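Local coordinates for protein molybdopterin biosynthesis enzyme, MoaB (Thermus thermophilus, PDB 3MCH) that probably takes part in molybdenum cofactor biosynthesis as a molybdopterin-binding protein of the MogA/MoaB family, at residues 7-12 / 43-48. Residues are numbered along the deposited sequence; the frame is centred on the assembly and turned at random.
Sequences LTVSDK and VPDEPP
Val9 and Val43 form the last parallel bridge between two neighbouring strands, and the loops that leave them illustrate how carboxylates can take over once backbone pairing stops. Val43 N gives its hydrogen to Thr8 O at 2.9 Å, and Val43 O receives Ser10 N almost straight down its C=O bond. On the face shared by the two valines, Val43 CG1, set between its own backbone N and carbonyl carbon (chi1 71°), reaches Val9 CG2 at 3.6 Å and Leu7 CD1 at 3.7 Å.

Beyond the bridge the two loops grip each other reciprocally through Asp11 and Asp45. Followed outward, Asp11 has its CB 4.1 Å from Asp45 OD2; its CG, turned back beside the backbone N (chi1 -65°), faces Asp45 N and CB. Asp11 OD1 takes the hydrogen of Asp45 N at a short 2.6 Å, the donor lying above the carboxylate plane, and also touches Pro44 CB. Asp11 OD2 lies against Asp45 CB at 3.2 Å and stands 3.4 Å from Asp45 OD2, a close approach of like charges probably eased by Arg77, which forms a salt bridge with Asp11 OD2. Asp45 OD2 answers with a weak bond from Asp11 N. Replacing Asp11 by an alanine would probably leave Asp45 N without this acceptor and Arg77 with one carboxylate partner fewer, its salt bridge to Glu46 remaining.

Strand 2-9 runs between strands 35-43 and 65-69 of the central sheet, and helix 47-60 packs against its Leu7 and Val9 through Trp57 and Ile50, while Met49 of the same helix meets Val43.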
loop_
_atom_site.group_PDB
_atom_site.type_symbol
_atom_site.label_atom_id
_atom_site.label_comp_id
_atom_site.label_asym_id
_atom_site.label_seq_id
_atom_site.Cartn_x
_atom_site.Cartn_y
_atom_site.Cartn_z
ATOM N N LEU B 7 -7.764 -5.285 21.547
ATOM C CA LEU B 7 -8.276 -6.625 21.285
ATOM C C LEU B 7 -7.156 -7.596 20.946
ATOM O O LEU B 7 -6.522 -7.478 19.901
ATOM C CB LEU B 7 -9.276 -6.589 20.129
ATOM C CG LEU B 7 -9.917 -7.931 19.753
ATOM C CD1 LEU B 7 -10.701 -8.470 20.940
ATOM C CD2 LEU B 7 -10.829 -7.744 18.552
ATOM N N THR B 8 -6.915 -8.559 21.831
ATOM C CA THR B 8 -5.871 -9.548 21.606
ATOM C C THR B 8 -6.464 -10.774 20.918
ATOM O O THR B 8 -7.266 -11.509 21.499
ATOM C CB THR B 8 -5.195 -9.952 22.931
ATOM O OG1 THR B 8 -4.514 -8.813 23.474
ATOM C CG2 THR B 8 -4.180 -11.071 22.704
ATOM N N VAL B 9 -6.062 -10.973 19.666
ATOM C CA VAL B 9 -6.543 -12.077 18.848
ATOM C C VAL B 9 -5.654 -13.315 18.801
ATOM O O VAL B 9 -4.551 -13.273 18.252
ATOM C CB VAL B 9 -6.690 -11.637 17.367
ATOM C CG1 VAL B 9 -7.273 -12.776 16.536
ATOM C CG2 VAL B 9 -7.571 -10.401 17.273
ATOM N N SER B 10 -6.145 -14.409 19.382
ATOM C CA SER B 10 -5.430 -15.685 19.405
ATOM C C SER B 10 -6.317 -16.732 20.067
ATOM O O SER B 10 -7.166 -16.402 20.892
ATOM C CB SER B 10 -4.071 -15.482 20.075
ATOM O OG SER B 10 -3.452 -16.743 20.304
ATOM N N ASP B 11 -6.109 -17.997 19.712
ATOM C CA ASP B 11 -6.880 -19.084 20.300
ATOM C C ASP B 11 -6.102 -19.429 21.569
ATOM O O ASP B 11 -6.667 -19.940 22.536
ATOM C CB ASP B 11 -6.959 -20.310 19.381
ATOM C CG ASP B 11 -7.711 -20.037 18.096
ATOM O OD1 ASP B 11 -8.789 -19.410 18.151
ATOM O OD2 ASP B 11 -7.229 -20.466 17.029
ATOM N N LYS B 12 -4.801 -19.150 21.552
ATOM C CA LYS B 12 -3.937 -19.439 22.690
ATOM C C LYS B 12 -4.286 -18.643 23.944
ATOM O O LYS B 12 -3.731 -18.884 25.016
ATOM C CB LYS B 12 -2.473 -19.203 22.303
ATOM C CG LYS B 12 -1.991 -20.128 21.194
ATOM C CD LYS B 12 -0.514 -19.942 20.887
ATOM C CE LYS B 12 -0.048 -20.945 19.841
ATOM N NZ LYS B 12 1.412 -20.844 19.562
ATOM N N VAL B 43 -9.916 -12.612 22.129
ATOM C CA VAL B 43 -10.853 -13.219 21.197
ATOM C C VAL B 43 -10.130 -14.319 20.428
ATOM O O VAL B 43 -8.939 -14.202 20.139
ATOM C CB VAL B 43 -11.424 -12.164 20.214
ATOM C CG1 VAL B 43 -10.349 -11.726 19.225
ATOM C CG2 VAL B 43 -12.629 -12.727 19.485
ATOM N N PRO B 44 -10.835 -15.419 20.113
ATOM C CA PRO B 44 -10.227 -16.530 19.376
ATOM C C PRO B 44 -9.866 -16.139 17.942
ATOM O O PRO B 44 -10.270 -15.079 17.461
ATOM C CB PRO B 44 -11.317 -17.605 19.408
ATOM C CG PRO B 44 -12.109 -17.272 20.639
ATOM C CD PRO B 44 -12.189 -15.775 20.570
ATOM N N ASP B 45 -9.105 -16.999 17.272
ATOM C CA ASP B 45 -8.710 -16.768 15.886
ATOM C C ASP B 45 -9.897 -17.244 15.066
ATOM O O ASP B 45 -9.783 -18.187 14.285
ATOM C CB ASP B 45 -7.497 -17.624 15.515
ATOM C CG ASP B 45 -6.190 -16.988 15.922
ATOM O OD1 ASP B 45 -5.904 -15.871 15.445
ATOM O OD2 ASP B 45 -5.447 -17.603 16.713
ATOM N N GLU B 46 -11.043 -16.604 15.259
ATOM C CA GLU B 46 -12.243 -16.972 14.526
ATOM C C GLU B 46 -12.812 -15.677 13.982
ATOM O O GLU B 46 -13.364 -14.872 14.729
ATOM C CB GLU B 46 -13.304 -17.687 15.362
ATOM C CG GLU B 46 -12.955 -19.121 15.723
ATOM C CD GLU B 46 -12.849 -20.020 14.505
ATOM O OE1 GLU B 46 -13.788 -20.016 13.678
ATOM O OE2 GLU B 46 -11.833 -20.736 14.378
ATOM N N PRO B 47 -12.688 -15.459 12.666
ATOM C CA PRO B 47 -13.201 -14.245 12.030
ATOM C C PRO B 47 -14.571 -13.798 12.550
ATOM O O PRO B 47 -14.760 -12.625 12.872
ATOM C CB PRO B 47 -13.221 -14.620 10.554
ATOM C CG PRO B 47 -12.005 -15.483 10.435
ATOM C CD PRO B 47 -12.103 -16.370 11.663
ATOM N N PRO B 48 -15.544 -14.726 12.643
ATOM C CA PRO B 48 -16.879 -14.369 13.132
ATOM C C PRO B 48 -16.849 -13.682 14.494
ATOM O O PRO B 48 -17.543 -12.691 14.724
ATOM C CB PRO B 48 -17.595 -15.719 13.194
ATOM C CG PRO B 48 -16.964 -16.477 12.085
ATOM C CD PRO B 48 -15.499 -16.144 12.243
#